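Local coordinates for transcription regulator (Haloarcula marismortui ATCC 43049, PDB 3CRJ), which probably binds regulatory DNA as a TetR-family transcription factor, and most likely acts as a repressor, at residues 131-134 with 135-139; 72-75 with 76-80. One frame throughout, in Å; residues are numbered along the deposited sequence.

Contact 1: 131-134 with 135-139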
loop_
_atom_site.group_PDB
_atom_site.type_symbol
_atom_site.label_atom_id
_atom_site.label_comp_id
_atom_site.label_asym_id
_atom_site.label_seq_id
_atom_site.Cartn_x
_atom_site.Cartn_y
_atom_site.Cartn_z
ATOM N N ASP A 131 -9.444 -2.909 8.671
ATOM C CA ASP A 131 -9.608 -1.498 8.417
ATOM C C ASP A 131 -10.755 -0.891 9.235
ATOM O O ASP A 131 -10.520 0.113 9.897
ATOM C CB ASP A 131 -9.802 -1.261 6.935
ATOM C CG ASP A 131 -9.739 0.193 6.564
ATOM O OD1 ASP A 131 -8.715 0.873 6.821
ATOM O OD2 ASP A 131 -10.725 0.656 5.982
ATOM N N GLU A 132 -11.965 -1.491 9.224
ATOM C CA GLU A 132 -13.105 -0.962 10.011
ATOM C C GLU A 132 -12.802 -0.830 11.499
ATOM O O GLU A 132 -13.231 0.134 12.147
ATOM C CB GLU A 132 -14.394 -1.790 9.867
ATOM C CG GLU A 132 -15.016 -1.889 8.491
ATOM C CD GLU A 132 -15.633 -0.593 7.951
ATOM O OE1 GLU A 132 -15.174 0.530 8.299
ATOM O OE2 GLU A 132 -16.574 -0.713 7.122
ATOM N N TYR A 133 -12.075 -1.807 12.034
ATOM C CA TYR A 133 -11.778 -1.825 13.449
ATOM C C TYR A 133 -10.901 -0.642 13.815
ATOM O O TYR A 133 -11.135 0.034 14.838
ATOM C CB TYR A 133 -11.071 -3.118 13.856
ATOM C CG TYR A 133 -10.798 -3.149 15.332
ATOM C CD1 TYR A 133 -11.814 -3.498 16.237
ATOM C CD2 TYR A 133 -9.545 -2.787 15.843
ATOM C CE1 TYR A 133 -11.586 -3.504 17.609
ATOM C CE2 TYR A 133 -9.303 -2.777 17.231
ATOM C CZ TYR A 133 -10.329 -3.143 18.101
ATOM O OH TYR A 133 -10.108 -3.184 19.469
ATOM N N VAL A 134 -9.903 -0.393 12.967
ATOM C CA VAL A 134 -8.976 0.702 13.177
ATOM C C VAL A 134 -9.729 1.998 13.048
ATOM O O VAL A 134 -9.678 2.831 13.939
ATOM C CB VAL A 134 -7.764 0.622 12.217
ATOM C CG1 VAL A 134 -6.920 1.898 12.276
ATOM C CG2 VAL A 134 -6.910 -0.631 12.542
ATOM N N ARG A 135 -10.461 2.149 11.953
ATOM C CA ARG A 135 -11.373 3.273 11.750
ATOM C C ARG A 135 -12.272 3.550 12.990
ATOM O O ARG A 135 -12.309 4.678 13.499
ATOM C CB ARG A 135 -12.201 2.984 10.505
ATOM C CG ARG A 135 -13.028 4.126 9.971
ATOM C CD ARG A 135 -14.035 3.604 8.930
ATOM N NE ARG A 135 -15.309 4.337 8.975
ATOM C CZ ARG A 135 -16.507 3.793 9.204
ATOM N NH1 ARG A 135 -16.661 2.478 9.410
ATOM N NH2 ARG A 135 -17.572 4.581 9.230
ATOM N N TYR A 136 -12.973 2.525 13.487
ATOM C CA TYR A 136 -13.779 2.683 14.685
ATOM C C TYR A 136 -12.951 3.218 15.852
ATOM O O TYR A 136 -13.341 4.181 16.482
ATOM C CB TYR A 136 -14.503 1.392 15.071
ATOM C CG TYR A 136 -15.331 1.489 16.360
ATOM C CD1 TYR A 136 -16.716 1.641 16.327
ATOM C CD2 TYR A 136 -14.716 1.413 17.615
ATOM C CE1 TYR A 136 -17.464 1.717 17.520
ATOM C CE2 TYR A 136 -15.437 1.498 18.802
ATOM C CZ TYR A 136 -16.811 1.644 18.765
ATOM O OH TYR A 136 -17.515 1.718 19.978
HETATM N N MSE A 137 -11.815 2.619 16.153
HETATM C CA MSE A 137 -11.064 3.067 17.325
HETATM C C MSE A 137 -10.416 4.442 17.149
HETATM O O MSE A 137 -10.229 5.163 18.120
HETATM C CB MSE A 137 -10.021 2.046 17.726
HETATM C CG MSE A 137 -8.950 1.920 16.711
HETATM SE SE MSE A 137 -7.480 0.869 17.341
HETATM C CE MSE A 137 -6.129 2.030 16.607
ATOM N N LEU A 138 -10.098 4.808 15.918
ATOM C CA LEU A 138 -9.534 6.125 15.645
ATOM C C LEU A 138 -10.581 7.237 15.656
ATOM O O LEU A 138 -10.417 8.241 16.354
ATOM C CB LEU A 138 -8.802 6.112 14.309
ATOM C CG LEU A 138 -7.377 5.558 14.380
ATOM C CD1 LEU A 138 -6.776 5.572 12.986
ATOM C CD2 LEU A 138 -6.537 6.347 15.345
ATOM N N LYS A 139 -11.661 7.061 14.897
ATOM C CA LYS A 139 -12.790 7.968 14.993
ATOM C C LYS A 139 -13.328 8.168 16.419
ATOM O O LYS A 139 -13.667 9.293 16.807
ATOM C CB LYS A 139 -13.908 7.512 14.097
ATOM C CG LYS A 139 -14.877 8.616 13.768
ATOM C CD LYS A 139 -15.654 8.255 12.532
ATOM C CE LYS A 139 -16.619 7.091 12.791
ATOM N NZ LYS A 139 -17.679 7.458 13.739
#
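V134 and L138, one helical turn apart on helix 121-148, run side by side in the same direction, and CG1 of V134 meets CD1 of L138 at 3.7 Å. M137 belongs to the same buried flank. Its selenium (the residue is selenomethionine) reaches back to Y133 and lies 4.1 Å from CE2, a Met-aromatic contact made obliquely, 5.1 Å from the ring centroid, with the two side chains crossing at about a right angle. Y133 can take part because its CG is anti to the backbone N (chi1 -178°), which carries the ring along the helix toward M137. A branched aliphatic chain, a methionine-type chain and an aromatic ring suit this flank, since helices 58-78 and 85-97 close over it: F73 touches Y133 and V134, while L92 and L96 pack on M137. Beneath the side chains the backbone keeps its i to i+4 bonds, such as L138 N to V134 O at 2.8 Å.

The other flank is looser: Y136 is exposed, and E132 and R135 form a partly exposed, charged border. These two lie alongside each other, E132 bent at chi2, and OE1 of E132 forms a salt bridge with NH1 of R135 at 2.7 Å. The bond is bent (137° at the hydrogen), and NH1 meets OE1 from 45° out of the carboxylate plane. R135 has a second acid in E157 of helix 156-176, so its charge is probably shared between E132 and E157. D131, by contrast, turns to R173 of the second subunit. One apolar flank and one charged flank make this an amphipathic helix of the all-helical C-terminal domain of TetR-family regulators.

Contact 2: 72-75 with 76-80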
loop_
_atom_site.group_PDB
_atom_site.type_symbol
_atom_site.label_atom_id
_atom_site.label_comp_id
_atom_site.label_asym_id
_atom_site.label_seq_id
_atom_site.Cartn_x
_atom_site.Cartn_y
_atom_site.Cartn_z
ATOM N N ARG A 72 -4.964 -10.464 18.000
ATOM C CA ARG A 72 -3.704 -10.060 18.612
ATOM C C ARG A 72 -3.661 -8.525 18.705
ATOM O O ARG A 72 -3.288 -7.958 19.741
ATOM C CB ARG A 72 -2.520 -10.584 17.785
ATOM C CG ARG A 72 -1.773 -11.817 18.308
ATOM C CD ARG A 72 -0.263 -11.485 18.184
ATOM N NE ARG A 72 0.649 -12.620 17.985
ATOM C CZ ARG A 72 1.816 -12.526 17.336
ATOM N NH1 ARG A 72 2.187 -11.354 16.821
ATOM N NH2 ARG A 72 2.605 -13.591 17.180
ATOM N N PHE A 73 -4.062 -7.858 17.628
ATOM C CA PHE A 73 -4.054 -6.399 17.604
ATOM C C PHE A 73 -5.102 -5.840 18.573
ATOM O O PHE A 73 -4.798 -4.960 19.387
ATOM C CB PHE A 73 -4.282 -5.869 16.193
ATOM C CG PHE A 73 -4.378 -4.381 16.128
ATOM C CD1 PHE A 73 -3.243 -3.596 16.218
ATOM C CD2 PHE A 73 -5.602 -3.757 15.969
ATOM C CE1 PHE A 73 -3.323 -2.210 16.156
ATOM C CE2 PHE A 73 -5.691 -2.368 15.908
ATOM C CZ PHE A 73 -4.545 -1.598 16.007
ATOM N N VAL A 74 -6.319 -6.385 18.490
ATOM C CA VAL A 74 -7.422 -6.029 19.380
ATOM C C VAL A 74 -7.029 -6.162 20.860
ATOM O O VAL A 74 -7.286 -5.256 21.656
ATOM C CB VAL A 74 -8.706 -6.844 19.028
ATOM C CG1 VAL A 74 -9.704 -6.912 20.204
ATOM C CG2 VAL A 74 -9.374 -6.276 17.774
ATOM N N ASP A 75 -6.386 -7.278 21.202
ATOM C CA ASP A 75 -5.861 -7.515 22.547
ATOM C C ASP A 75 -5.004 -6.371 23.047
ATOM O O ASP A 75 -5.260 -5.824 24.124
ATOM C CB ASP A 75 -5.025 -8.794 22.579
ATOM C CG ASP A 75 -5.848 -10.032 22.866
ATOM O OD1 ASP A 75 -7.080 -9.902 23.088
ATOM O OD2 ASP A 75 -5.252 -11.134 22.862
ATOM N N SER A 76 -3.995 -6.009 22.258
ATOM C CA SER A 76 -3.004 -5.013 22.675
ATOM C C SER A 76 -3.627 -3.640 22.901
ATOM O O SER A 76 -3.192 -2.911 23.793
ATOM C CB SER A 76 -1.873 -4.918 21.655
ATOM O OG SER A 76 -2.381 -4.468 20.404
ATOM N N ILE A 77 -4.641 -3.305 22.094
ATOM C CA ILE A 77 -5.443 -2.085 22.284
ATOM C C ILE A 77 -6.286 -2.111 23.570
ATOM O O ILE A 77 -6.358 -1.104 24.276
ATOM C CB ILE A 77 -6.348 -1.787 21.066
ATOM C CG1 ILE A 77 -5.513 -1.642 19.780
ATOM C CG2 ILE A 77 -7.211 -0.542 21.312
ATOM C CD1 ILE A 77 -4.422 -0.522 19.805
ATOM N N HIS A 78 -6.906 -3.253 23.884
ATOM C CA HIS A 78 -7.600 -3.401 25.167
ATOM C C HIS A 78 -6.636 -3.133 26.319
ATOM O O HIS A 78 -7.065 -2.871 27.430
ATOM C CB HIS A 78 -8.220 -4.797 25.340
ATOM C CG HIS A 78 -9.378 -5.079 24.429
ATOM N ND1 HIS A 78 -10.068 -4.086 23.758
ATOM C CD2 HIS A 78 -9.985 -6.248 24.100
ATOM C CE1 HIS A 78 -11.040 -4.632 23.045
ATOM N NE2 HIS A 78 -11.013 -5.943 23.237
ATOM N N ASP A 79 -5.335 -3.211 26.043
ATOM C CA ASP A 79 -4.313 -2.917 27.046
ATOM C C ASP A 79 -4.265 -1.442 27.344
ATOM O O ASP A 79 -3.970 -1.052 28.470
ATOM C CB ASP A 79 -2.923 -3.363 26.589
ATOM C CG ASP A 79 -2.597 -4.788 26.989
ATOM O OD1 ASP A 79 -3.388 -5.422 27.734
ATOM O OD2 ASP A 79 -1.534 -5.275 26.543
ATOM N N VAL A 80 -4.532 -0.616 26.336
ATOM C CA VAL A 80 -4.569 0.832 26.563
ATOM C C VAL A 80 -5.937 1.304 27.114
ATOM O O VAL A 80 -6.917 1.450 26.379
ATOM C CB VAL A 80 -4.050 1.646 25.324
ATOM C CG1 VAL A 80 -4.596 1.096 24.030
ATOM C CG2 VAL A 80 -4.335 3.145 25.481
#
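This is a local contact within one helix, between residues three and four apart in the last turns of helix 58-78, where one flank packs on helices 85-97 and 121-148 and much of the rest lies at the surface. On the packed flank, I77 lays its CG1 over one face of the F73 ring, a CH-pi contact 4.1 Å from the centroid and 19° off the ring normal. An aliphatic chain suits this place because its C-H groups can meet the pi cloud of the ring, here offset toward the rim; L96 of helix 85-97 also touches F73.

The carbonyl O of F73 is gripped twice. I77 N gives it the usual helical bond at 3.2 Å, and the hydroxyl OG of S76 adds a shorter one at 2.7 Å. S76 can do this because its OG sits between its own backbone N and carbonyl carbon (chi1 63°), folded back against the preceding turn. With an alanine in place of S76, the F73 carbonyl is likely to lose its hydroxyl donor and keep the I77 amide alone.

Farther along, V74 and H78 point the same way, with V74 CG1 3.4 Å from H78 NE2, and the imidazole turns one face to V74 O. A serine hydroxyl spent on the helix's own backbone, beside an aliphatic-aromatic pair, implies that the polar group is satisfied locally while the apolar groups serve the packing between helices.

Contact 2, near the end of helix 58-78, comes first along the chain; contact 1, in helix 121-148, follows after helices 85-97 and 104-115. Their centres are about 13 Å apart, and the two helices touch directly between them: CZ of Y133 comes within 3.3 Å of CG2 of V74, and the selenium of M137 lies 4.0 Å from CE2 of F73. L96 of helix 85-97 touches both contacts, through F73 and through V134 and M137, so three helices share this apolar region. In TetR-family proteins a helix such as 58-78 joins the N-terminal DNA-binding part to the C-terminal domain; here the two contacts fasten its C-terminal end to helix 121-148 of that domain.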